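Local coordinates for catalase-3 (Neurospora crassa, PDB 4AJ9), which breaks hydrogen peroxide down to dioxygen and water at a heme iron, and probably protects the fungal cell from peroxide damage, at residues H120-R125 and W228-K233; G137-V142 and S195-P200; T189-M194 and L447-L452; Q457-N462 and S520-S525. All coordinates share one frame; numbering follows the deposited sequence.

Interaction 1: H120-R125 and W228-K233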
# COMPACT_ATOMS: atom_id res chain seq x y z
N HIS C 120 16.36 17.34 -18.80
CA HIS C 120 16.40 17.62 -17.37
C HIS C 120 15.13 18.28 -16.90
O HIS C 120 14.63 19.20 -17.56
CB HIS C 120 17.59 18.53 -17.02
CG HIS C 120 18.91 17.89 -17.27
ND1 HIS C 120 19.36 17.60 -18.54
CD2 HIS C 120 19.85 17.42 -16.42
CE1 HIS C 120 20.54 17.01 -18.46
NE2 HIS C 120 20.86 16.88 -17.18
N GLY C 121 14.63 17.83 -15.75
CA GLY C 121 13.48 18.45 -15.12
C GLY C 121 13.84 19.75 -14.41
O GLY C 121 14.97 19.92 -13.93
N PHE C 122 12.88 20.66 -14.33
CA PHE C 122 13.06 21.97 -13.70
C PHE C 122 11.67 22.30 -13.18
O PHE C 122 10.89 22.96 -13.85
CB PHE C 122 13.48 23.00 -14.75
CG PHE C 122 13.92 24.34 -14.18
CD1 PHE C 122 13.29 24.92 -13.09
CD2 PHE C 122 14.95 25.05 -14.79
CE1 PHE C 122 13.70 26.15 -12.60
CE2 PHE C 122 15.36 26.29 -14.32
CZ PHE C 122 14.74 26.84 -13.22
N ALA C 123 11.35 21.78 -12.00
CA ALA C 123 9.99 21.86 -11.49
C ALA C 123 9.95 22.81 -10.33
O ALA C 123 10.71 22.66 -9.39
CB ALA C 123 9.49 20.47 -11.06
N THR C 124 9.03 23.77 -10.39
CA THR C 124 8.97 24.84 -9.40
C THR C 124 7.60 24.89 -8.76
O THR C 124 6.59 24.96 -9.46
CB THR C 124 9.15 26.21 -10.07
OG1 THR C 124 10.39 26.25 -10.79
CG2 THR C 124 9.09 27.34 -9.02
N ARG C 125 7.55 24.89 -7.43
CA ARG C 125 6.28 25.14 -6.75
C ARG C 125 6.26 26.54 -6.16
O ARG C 125 7.19 26.95 -5.45
CB ARG C 125 6.05 24.13 -5.63
CG ARG C 125 4.89 24.52 -4.69
CD ARG C 125 4.41 23.31 -3.91
NE ARG C 125 4.00 22.26 -4.83
CZ ARG C 125 3.94 20.98 -4.53
NH1 ARG C 125 4.23 20.56 -3.30
NH2 ARG C 125 3.57 20.10 -5.47
N TRP C 228 5.90 29.81 -20.50
CA TRP C 228 6.73 30.11 -19.33
C TRP C 228 8.19 29.85 -19.64
O TRP C 228 8.55 28.80 -20.20
CB TRP C 228 6.36 29.24 -18.13
CG TRP C 228 4.98 29.40 -17.60
CD1 TRP C 228 3.96 28.48 -17.67
CD2 TRP C 228 4.46 30.52 -16.87
NE1 TRP C 228 2.84 28.97 -17.04
CE2 TRP C 228 3.13 30.21 -16.53
CE3 TRP C 228 5.00 31.74 -16.46
CZ2 TRP C 228 2.31 31.10 -15.82
CZ3 TRP C 228 4.19 32.62 -15.75
CH2 TRP C 228 2.87 32.30 -15.44
N HIS C 229 9.04 30.80 -19.24
CA HIS C 229 10.49 30.66 -19.42
C HIS C 229 11.19 31.01 -18.12
O HIS C 229 10.82 31.98 -17.44
CB HIS C 229 11.01 31.62 -20.49
CG HIS C 229 10.48 31.37 -21.86
ND1 HIS C 229 11.29 30.99 -22.91
CD2 HIS C 229 9.23 31.47 -22.37
CE1 HIS C 229 10.55 30.87 -24.01
NE2 HIS C 229 9.30 31.14 -23.70
N TRP C 230 12.20 30.22 -17.76
CA TRP C 230 13.11 30.61 -16.68
C TRP C 230 14.46 30.90 -17.32
O TRP C 230 15.00 30.05 -18.02
CB TRP C 230 13.30 29.48 -15.66
CG TRP C 230 12.12 29.16 -14.77
CD1 TRP C 230 11.34 28.04 -14.81
CD2 TRP C 230 11.64 29.96 -13.68
NE1 TRP C 230 10.39 28.10 -13.81
CE2 TRP C 230 10.55 29.26 -13.11
CE3 TRP C 230 12.02 31.18 -13.13
CZ2 TRP C 230 9.83 29.76 -12.03
CZ3 TRP C 230 11.31 31.68 -12.06
CH2 TRP C 230 10.23 30.96 -11.51
N LYS C 231 14.99 32.09 -17.07
CA LYS C 231 16.26 32.50 -17.66
C LYS C 231 17.32 32.52 -16.57
O LYS C 231 17.22 33.27 -15.61
CB LYS C 231 16.12 33.89 -18.30
CG LYS C 231 15.10 33.97 -19.43
CD LYS C 231 15.47 33.06 -20.59
CE LYS C 231 16.66 33.58 -21.36
NZ LYS C 231 17.11 32.61 -22.40
N THR C 232 18.34 31.68 -16.71
CA THR C 232 19.33 31.58 -15.65
C THR C 232 20.17 32.85 -15.55
O THR C 232 20.69 33.35 -16.56
CB THR C 232 20.24 30.35 -15.82
OG1 THR C 232 21.32 30.43 -14.89
CG2 THR C 232 20.80 30.28 -17.23
N LYS C 233 20.28 33.40 -14.35
CA LYS C 233 21.14 34.57 -14.14
C LYS C 233 22.60 34.16 -14.04
O LYS C 233 23.50 35.02 -14.00
CB LYS C 233 20.71 35.37 -12.90
CG LYS C 233 19.25 35.85 -12.94
CD LYS C 233 18.94 36.59 -14.24
CE LYS C 233 19.80 37.84 -14.37
NZ LYS C 233 19.70 38.45 -15.73
O HOH W 1 9.59 25.35 -13.34

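Interaction 2: G137-V142 and S195-P200. With HEM (protoporphyrin IX containing Fe), chain Y; ACT (acetate ion), chain B.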
# COMPACT_ATOMS: atom_id res chain seq x y z
N GLY C 137 8.38 21.98 -15.36
CA GLY C 137 9.05 22.19 -16.64
C GLY C 137 10.29 21.35 -16.86
O GLY C 137 10.66 20.56 -16.00
N ASN C 138 10.90 21.49 -18.04
CA ASN C 138 12.19 20.87 -18.34
C ASN C 138 13.19 21.93 -18.77
O ASN C 138 12.83 23.10 -18.89
CB ASN C 138 12.05 19.82 -19.44
CG ASN C 138 11.47 18.52 -18.93
OD1 ASN C 138 11.60 18.21 -17.75
ND2 ASN C 138 10.82 17.75 -19.80
N ASN C 139 14.44 21.54 -19.02
CA ASN C 139 15.45 22.51 -19.44
C ASN C 139 15.53 22.63 -20.96
O ASN C 139 16.45 23.25 -21.49
CB ASN C 139 16.83 22.15 -18.88
CG ASN C 139 17.48 21.00 -19.62
OD1 ASN C 139 16.81 20.03 -20.02
ND2 ASN C 139 18.79 21.10 -19.83
N ILE C 140 14.55 22.02 -21.63
CA ILE C 140 14.41 22.02 -23.10
C ILE C 140 12.96 22.39 -23.40
O ILE C 140 12.06 21.94 -22.70
CB ILE C 140 14.73 20.64 -23.66
CG1 ILE C 140 16.24 20.38 -23.57
CG2 ILE C 140 14.22 20.49 -25.10
CD1 ILE C 140 16.63 18.92 -23.81
N PRO C 141 12.73 23.24 -24.41
CA PRO C 141 11.42 23.89 -24.56
C PRO C 141 10.39 23.07 -25.33
O PRO C 141 9.25 23.52 -25.44
CB PRO C 141 11.75 25.16 -25.36
CG PRO C 141 12.96 24.78 -26.15
CD PRO C 141 13.77 23.89 -25.24
N VAL C 142 10.78 21.92 -25.85
CA VAL C 142 9.86 21.09 -26.60
C VAL C 142 9.91 19.65 -26.09
O VAL C 142 10.93 19.20 -25.58
CB VAL C 142 10.18 21.09 -28.12
CG1 VAL C 142 9.95 22.49 -28.71
CG2 VAL C 142 11.62 20.62 -28.35
N SER C 195 22.40 18.12 -27.77
CA SER C 195 23.19 19.34 -27.64
C SER C 195 23.68 19.50 -26.21
O SER C 195 23.61 18.55 -25.41
CB SER C 195 22.36 20.57 -28.06
OG SER C 195 21.45 20.95 -27.03
N GLY C 196 24.21 20.68 -25.88
CA GLY C 196 24.67 20.93 -24.53
C GLY C 196 23.55 20.83 -23.50
O GLY C 196 23.80 20.61 -22.32
N ASN C 197 22.31 21.00 -23.94
CA ASN C 197 21.19 20.88 -23.01
C ASN C 197 21.15 19.49 -22.37
O ASN C 197 20.61 19.31 -21.28
CB ASN C 197 19.85 21.16 -23.70
CG ASN C 197 19.65 22.64 -23.99
OD1 ASN C 197 20.39 23.25 -24.75
ND2 ASN C 197 18.63 23.23 -23.37
N GLY C 198 21.73 18.51 -23.06
CA GLY C 198 21.71 17.14 -22.57
C GLY C 198 22.74 16.92 -21.48
O GLY C 198 22.60 16.00 -20.67
N ILE C 199 23.77 17.78 -21.46
CA ILE C 199 24.87 17.66 -20.50
C ILE C 199 25.29 19.00 -19.89
O ILE C 199 26.44 19.46 -20.05
CB ILE C 199 26.11 16.97 -21.13
CG1 ILE C 199 26.46 17.59 -22.49
CG2 ILE C 199 25.86 15.50 -21.30
CD1 ILE C 199 27.71 16.95 -23.16
N PRO C 200 24.36 19.64 -19.17
CA PRO C 200 24.60 20.94 -18.55
C PRO C 200 25.69 20.85 -17.50
O PRO C 200 25.89 19.78 -16.89
CB PRO C 200 23.25 21.26 -17.88
CG PRO C 200 22.60 19.94 -17.69
CD PRO C 200 23.00 19.14 -18.88
CHA HEM Y . 7.61 13.70 -13.45
CHB HEM Y . 8.31 17.30 -16.66
CHC HEM Y . 5.46 14.98 -19.82
CHD HEM Y . 4.09 11.91 -16.33
C1A HEM Y . 8.09 14.85 -14.05
C2A HEM Y . 9.05 15.79 -13.47
C3A HEM Y . 9.25 16.78 -14.37
C4A HEM Y . 8.41 16.51 -15.53
CMA HEM Y . 10.18 18.01 -14.23
CAA HEM Y . 9.74 15.64 -12.10
CBA HEM Y . 9.07 16.48 -11.02
CGA HEM Y . 9.86 16.36 -9.75
O1A HEM Y . 9.38 15.70 -8.79
O2A HEM Y . 11.00 16.90 -9.69
C1B HEM Y . 7.55 17.01 -17.78
C2B HEM Y . 7.35 17.89 -18.92
C3B HEM Y . 6.58 17.24 -19.81
C4B HEM Y . 6.25 15.95 -19.24
CMB HEM Y . 7.99 19.29 -19.02
CAB HEM Y . 6.05 17.73 -21.17
CBB HEM Y . 5.89 19.04 -21.41
C1C HEM Y . 4.79 14.01 -19.12
C2C HEM Y . 3.63 13.26 -19.58
C3C HEM Y . 3.28 12.41 -18.62
C4C HEM Y . 4.17 12.61 -17.50
CMC HEM Y . 2.97 13.41 -20.97
CAC HEM Y . 2.10 11.43 -18.58
CBC HEM Y . 0.97 11.75 -19.21
C1D HEM Y . 4.90 12.08 -15.25
C2D HEM Y . 4.80 11.32 -14.03
C3D HEM Y . 5.90 11.87 -13.14
C4D HEM Y . 6.54 12.92 -13.90
CMD HEM Y . 3.79 10.19 -13.74
CAD HEM Y . 6.23 11.42 -11.71
CBD HEM Y . 5.53 12.39 -10.76
CGD HEM Y . 5.72 11.93 -9.34
O1D HEM Y . 5.58 12.78 -8.43
O2D HEM Y . 6.04 10.73 -9.13
NA HEM Y . 7.73 15.33 -15.29
NB HEM Y . 6.86 15.85 -18.01
NC HEM Y . 5.08 13.59 -17.84
ND HEM Y . 5.92 13.02 -15.13
FE HEM Y . 6.35 14.53 -16.53
C ACT B . 21.47 24.10 -20.46
O ACT B . 20.96 25.03 -21.12
OXT ACT B . 20.65 23.22 -20.08
CH3 ACT B . 22.95 24.07 -20.16

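Interaction 3: T189-M194 and L447-L452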
# COMPACT_ATOMS: atom_id res chain seq x y z
N THR C 189 13.02 17.25 -29.76
CA THR C 189 13.58 17.12 -28.43
C THR C 189 14.88 16.33 -28.48
O THR C 189 15.82 16.61 -27.74
CB THR C 189 12.57 16.48 -27.44
OG1 THR C 189 11.39 17.28 -27.38
CG2 THR C 189 13.17 16.39 -26.03
N LEU C 190 14.95 15.34 -29.38
CA LEU C 190 16.17 14.56 -29.52
C LEU C 190 17.38 15.46 -29.82
O LEU C 190 18.42 15.36 -29.16
CB LEU C 190 16.00 13.48 -30.59
CG LEU C 190 17.20 12.57 -30.86
CD1 LEU C 190 17.61 11.76 -29.61
CD2 LEU C 190 16.89 11.66 -32.03
N PHE C 191 17.25 16.35 -30.80
CA PHE C 191 18.33 17.27 -31.15
C PHE C 191 18.78 18.13 -29.96
O PHE C 191 19.97 18.35 -29.74
CB PHE C 191 17.93 18.16 -32.34
CG PHE C 191 18.30 17.59 -33.69
CD1 PHE C 191 17.89 16.31 -34.05
CD2 PHE C 191 19.09 18.31 -34.57
CE1 PHE C 191 18.25 15.78 -35.27
CE2 PHE C 191 19.46 17.78 -35.79
CZ PHE C 191 19.04 16.51 -36.14
N TRP C 192 17.81 18.61 -29.18
CA TRP C 192 18.14 19.37 -27.98
C TRP C 192 18.89 18.50 -26.97
O TRP C 192 19.85 18.96 -26.33
CB TRP C 192 16.87 19.91 -27.32
CG TRP C 192 16.26 21.15 -27.97
CD1 TRP C 192 15.39 21.18 -29.03
CD2 TRP C 192 16.45 22.53 -27.58
NE1 TRP C 192 15.04 22.48 -29.32
CE2 TRP C 192 15.67 23.32 -28.45
CE3 TRP C 192 17.19 23.16 -26.57
CZ2 TRP C 192 15.62 24.72 -28.35
CZ3 TRP C 192 17.15 24.54 -26.48
CH2 TRP C 192 16.36 25.31 -27.36
N ALA C 193 18.46 17.25 -26.82
CA ALA C 193 19.10 16.35 -25.86
C ALA C 193 20.51 15.97 -26.32
O ALA C 193 21.38 15.66 -25.51
CB ALA C 193 18.24 15.10 -25.64
N MET C 194 20.72 16.00 -27.64
CA MET C 194 22.04 15.74 -28.22
C MET C 194 22.94 16.98 -28.20
O MET C 194 24.11 16.91 -28.57
CB MET C 194 21.92 15.23 -29.65
CG MET C 194 21.19 13.89 -29.79
SD MET C 194 22.08 12.55 -28.96
CE MET C 194 20.87 12.04 -27.74
N LEU C 447 15.52 24.24 -37.73
CA LEU C 447 15.67 25.58 -37.17
C LEU C 447 16.66 25.59 -36.00
O LEU C 447 17.50 26.50 -35.89
CB LEU C 447 14.30 26.11 -36.70
CG LEU C 447 14.26 27.47 -36.01
CD1 LEU C 447 14.68 28.60 -36.96
CD2 LEU C 447 12.87 27.76 -35.43
N PHE C 448 16.56 24.60 -35.13
CA PHE C 448 17.41 24.54 -33.95
C PHE C 448 18.86 24.29 -34.33
O PHE C 448 19.77 25.01 -33.90
CB PHE C 448 16.90 23.47 -32.98
CG PHE C 448 17.84 23.18 -31.85
CD1 PHE C 448 17.94 24.06 -30.78
CD2 PHE C 448 18.59 22.02 -31.85
CE1 PHE C 448 18.80 23.79 -29.73
CE2 PHE C 448 19.46 21.74 -30.81
CZ PHE C 448 19.57 22.62 -29.75
N PHE C 449 19.08 23.29 -35.17
CA PHE C 449 20.43 22.98 -35.63
C PHE C 449 21.08 24.19 -36.34
O PHE C 449 22.25 24.51 -36.09
CB PHE C 449 20.41 21.75 -36.54
CG PHE C 449 21.78 21.31 -36.97
CD1 PHE C 449 22.54 20.49 -36.16
CD2 PHE C 449 22.31 21.72 -38.18
CE1 PHE C 449 23.82 20.09 -36.55
CE2 PHE C 449 23.57 21.32 -38.58
CZ PHE C 449 24.33 20.51 -37.77
N ASN C 450 20.32 24.85 -37.22
CA ASN C 450 20.83 26.05 -37.89
C ASN C 450 21.29 27.12 -36.92
O ASN C 450 22.10 27.97 -37.27
CB ASN C 450 19.75 26.70 -38.78
CG ASN C 450 19.44 25.89 -40.00
OD1 ASN C 450 20.19 24.98 -40.36
ND2 ASN C 450 18.32 26.20 -40.65
N SER C 451 20.73 27.12 -35.71
CA SER C 451 20.89 28.24 -34.80
C SER C 451 22.03 28.02 -33.81
O SER C 451 22.20 28.79 -32.87
CB SER C 451 19.58 28.51 -34.06
OG SER C 451 18.53 28.79 -34.97
N LEU C 452 22.79 26.95 -34.01
CA LEU C 452 23.93 26.66 -33.14
C LEU C 452 25.23 27.06 -33.83
O LEU C 452 25.30 27.12 -35.07
CB LEU C 452 23.98 25.16 -32.81
CG LEU C 452 22.75 24.53 -32.15
CD1 LEU C 452 22.89 23.02 -32.11
CD2 LEU C 452 22.51 25.09 -30.76

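Interaction 4: Q457-N462 and S520-S525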
# COMPACT_ATOMS: atom_id res chain seq x y z
N GLN C 457 27.23 22.66 -33.36
CA GLN C 457 26.61 21.73 -34.30
C GLN C 457 27.39 20.43 -34.34
O GLN C 457 26.83 19.33 -34.46
CB GLN C 457 26.55 22.34 -35.71
CG GLN C 457 25.59 23.51 -35.85
CD GLN C 457 25.57 24.06 -37.27
OE1 GLN C 457 26.56 23.94 -37.99
NE2 GLN C 457 24.45 24.66 -37.68
N GLN C 458 28.71 20.54 -34.23
CA GLN C 458 29.55 19.35 -34.26
C GLN C 458 29.28 18.47 -33.04
O GLN C 458 29.27 17.25 -33.14
CB GLN C 458 31.04 19.71 -34.36
CG GLN C 458 31.95 18.51 -34.60
CD GLN C 458 31.74 17.86 -35.95
OE1 GLN C 458 32.02 18.46 -36.99
NE2 GLN C 458 31.27 16.62 -35.94
N PHE C 459 29.04 19.09 -31.89
CA PHE C 459 28.74 18.35 -30.66
C PHE C 459 27.47 17.52 -30.84
O PHE C 459 27.41 16.36 -30.43
CB PHE C 459 28.60 19.28 -29.46
CG PHE C 459 29.91 19.84 -28.97
CD1 PHE C 459 31.08 19.14 -29.14
CD2 PHE C 459 29.95 21.06 -28.32
CE1 PHE C 459 32.28 19.65 -28.67
CE2 PHE C 459 31.14 21.58 -27.86
CZ PHE C 459 32.30 20.86 -28.03
N VAL C 460 26.44 18.14 -31.43
CA VAL C 460 25.19 17.44 -31.71
C VAL C 460 25.44 16.24 -32.62
O VAL C 460 25.00 15.12 -32.32
CB VAL C 460 24.16 18.38 -32.38
CG1 VAL C 460 22.99 17.59 -32.94
CG2 VAL C 460 23.68 19.49 -31.39
N ILE C 461 26.16 16.45 -33.71
CA ILE C 461 26.44 15.37 -34.65
C ILE C 461 27.24 14.24 -33.99
O ILE C 461 26.96 13.05 -34.20
CB ILE C 461 27.20 15.90 -35.88
CG1 ILE C 461 26.22 16.51 -36.88
CG2 ILE C 461 28.01 14.79 -36.55
CD1 ILE C 461 26.86 17.46 -37.87
N ASN C 462 28.25 14.62 -33.21
CA ASN C 462 29.09 13.65 -32.52
C ASN C 462 28.33 12.87 -31.45
O ASN C 462 28.64 11.71 -31.19
CB ASN C 462 30.32 14.34 -31.92
CG ASN C 462 31.34 14.72 -32.98
OD1 ASN C 462 31.22 14.32 -34.15
ND2 ASN C 462 32.35 15.46 -32.59
N SER C 520 21.29 28.74 -28.36
CA SER C 520 22.70 28.36 -28.25
C SER C 520 23.24 28.50 -26.82
O SER C 520 22.82 29.38 -26.07
CB SER C 520 23.56 29.19 -29.21
OG SER C 520 24.95 29.06 -28.93
N ILE C 521 24.16 27.62 -26.45
CA ILE C 521 24.83 27.73 -25.15
C ILE C 521 26.20 28.37 -25.34
O ILE C 521 26.58 29.30 -24.62
CB ILE C 521 25.00 26.34 -24.49
CG1 ILE C 521 23.63 25.77 -24.08
CG2 ILE C 521 25.92 26.44 -23.28
CD1 ILE C 521 23.67 24.29 -23.76
N PHE C 522 26.92 27.88 -26.35
CA PHE C 522 28.32 28.23 -26.54
C PHE C 522 28.57 29.55 -27.29
O PHE C 522 29.71 30.01 -27.38
CB PHE C 522 29.05 27.08 -27.23
CG PHE C 522 29.11 25.84 -26.40
CD1 PHE C 522 30.04 25.72 -25.39
CD2 PHE C 522 28.22 24.80 -26.60
CE1 PHE C 522 30.10 24.59 -24.61
CE2 PHE C 522 28.28 23.66 -25.83
CZ PHE C 522 29.22 23.56 -24.83
N ASN C 523 27.52 30.17 -27.81
CA ASN C 523 27.71 31.45 -28.51
C ASN C 523 27.71 32.65 -27.56
O ASN C 523 27.55 33.79 -27.99
CB ASN C 523 26.67 31.62 -29.63
CG ASN C 523 25.33 32.11 -29.11
OD1 ASN C 523 25.02 31.95 -27.93
ND2 ASN C 523 24.53 32.69 -30.00
N GLU C 524 27.89 32.40 -26.27
CA GLU C 524 27.84 33.48 -25.30
C GLU C 524 28.62 33.14 -24.03
O GLU C 524 28.56 32.02 -23.54
CB GLU C 524 26.38 33.81 -24.96
CG GLU C 524 26.23 35.00 -24.04
CD GLU C 524 24.81 35.55 -24.02
OE1 GLU C 524 23.86 34.75 -24.17
OE2 GLU C 524 24.66 36.78 -23.85
N SER C 525 29.34 34.12 -23.50
CA SER C 525 30.19 33.91 -22.34
C SER C 525 29.39 34.10 -21.06
O SER C 525 28.35 34.76 -21.06
CB SER C 525 31.39 34.86 -22.39
OG SER C 525 30.96 36.20 -22.31

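Interaction 1: H120-R125 and W228-K233
F122 sends its ring across to W230 because its CG stands opposite the backbone N (chi1 -171°), while the indole of W230 is swung beside its own backbone N (chi1 -70°); the two flat groups arrive one over the other. Both lie in the antiparallel β-barrel that forms the core of the catalase fold, on strands 121-128 and 223-232. These strands are not neighbours in the curled sheet, and the CA atoms of F122 and W230 are 9.1 Å apart, so side chains rather than backbone bonds join them. The pair is an offset stack: the planes of the F122 ring and the five-membered ring of W230 are tilted by just 2°, and their centroids are 4.6 Å apart. The rims overlap, with F122 CE1 3.7 Å from W230 CD1, while F122 CZ lies above the CG end of the indole. T124, two residues along the strand, adds its CG2 methyl beside CZ2 of the indole, 3.9 Å away. M310 of strand 305-314 touches all three side chains, and F122 also makes an edge-to-face pair with W271. G121, F122 and A123 of the same strand touch the heme, so the stack probably lies behind one wall of its pocket. A leucine in place of W230 would probably leave the F122 ring without its flat partner and the bridging water without its indole donor. That water accepts from W230 NE1 at 2.9 Å and from T124 OG1 at 2.8 Å, and donates to F122 O at 2.8 Å.

Interaction 2: G137-V142 and S195-P200
N139 and N197 are joined by a reciprocal pair of hydrogen bonds, each side-chain ND2 donating to the other residue's backbone oxygen. The bond from N139 ND2 to N197 O is 2.9 Å long and nearly straight (165°), and it falls on a lone pair in the carbonyl plane. Its counterpart, N197 ND2 to N139 O at 2.9 Å, is more bent (132°), its donor tilted from the carbonyl plane. N139 ND2 has a second acceptor in an acetate, probably from the crystallisation liquor, whose OXT lies 2.8 Å away, while N139 OD1 takes the backbone N of H120; both ends of this buried amide are thus used. The bonds tie the chain leaving strand 131-138, just past heme-pocket residues G137 and N138, the latter a predicted active-site residue, to a short 3-10 turn at 196-198. That turn is opened by an ST turn in which S195 OG accepts from N197 N at 3.2 Å. A valine in place of N139 would probably leave N197 O and the backbone N of H120 without their mates. Apolar contact completes the join, I140 CG1 resting against N197 CB at 3.7 Å, and P200 CB touches the acetate methyl carbon CH3 at 3.6 Å.

Interaction 3: T189-M194 and L447-L452
F191 and F449 mark the nearest backbone approach of helices 187-193 and 443-450, with their CA atoms 7.6 Å apart. Beside them F448, its CG opposite the backbone N (chi1 170°), extends its ring to W192 in a face-to-face stack. The centroids of the F448 ring and the five-membered ring of W192 are 3.8 Å apart, with the planes opened by 25°. F448 CE1 sits over the centre of the indole, and F448 CD1 comes within 3.3 Å of W192 CE2. These two helices come from different parts of the catalase: 187-193 from the heme-bearing catalase region, 443-450 from the helical region that follows it in sequence, and the aromatic cluster forms their helix-to-helix interface. On the rim of F448 turned from the indole, F191 CB approaches F448 CD2 at 3.9 Å. The F191 ring instead meets F449, whose CD1 reaches the edge of that ring at CE2, 4.1 Å away; L484 and I487 of helix 474-487 also pack on F191. Just past the helix, S451 OG turns back to donate to L447 O at 2.7 Å and in turn receives the backbone N of T516.

Interaction 4: Q457-N462 and S520-S525
F459 and F522 carry all of the surface buried between these segments, a small patch of 73 Å² near the protein surface. F459 rides on helix 454-468, whereas F522 belongs to the irregular chain that leads from the helical region toward strand 533-537, the first strand of the parallel sheet in the C-terminal domain of long catalases. Both side chains place CG beside the backbone N, opposite the carbonyl carbon (chi1 -73° for F459 and -65° for F522), and from there the rings approach crosswise. F459 turns its CD2-CE2 edge toward the face of F522, a T-shaped pair with ring centroids 5.6 Å apart and planes at 62°. The touch is near the rim rather than over the middle: F459 CD2 lies 4.0 Å from F522 CE2, and F459 CE2 lies 4.1 Å from F522 CZ. The C-terminal end of the chain adds to the cluster, F674 pairing edge-to-face with F459 and L671 packing on F522. Polar bonds fix the loop that presents F522. S520 OG accepts from the backbone N of N523 at 3.0 Å, an ST motif, and E456, on the same helix as F459, bonds through its carboxylate to S520 OG and to the backbone N atoms of I521 and F522. Between the rings themselves there is no hydrogen bond; dispersion and the weak attraction of ring-edge hydrogens to a ring face are the chemistry here, which implies that the loop's placement probably owes more to the E456 carboxylate than to the aromatic touch.

From the N terminus, interaction 1 closes the first loop, joining two strands of the barrel across 102 intervening residues. Interaction 2 is nested within it, bringing the end of strand 131-138 to the turn after helix 187-193; the two meet directly through backbone bonds such as F122 N to G137 O. Interaction 3 begins on that same helix but ends at 447-452, so it crosses both earlier loops and ties the heme region to the later helices. Interaction 4 follows all three in series, closing a loop of 57 residues between helix 454-468, next in the chain after 443-450, and the segment 520-525; it touches interaction 3 through F449 O and Q457 NE2, and interaction 2 through I521 against G196.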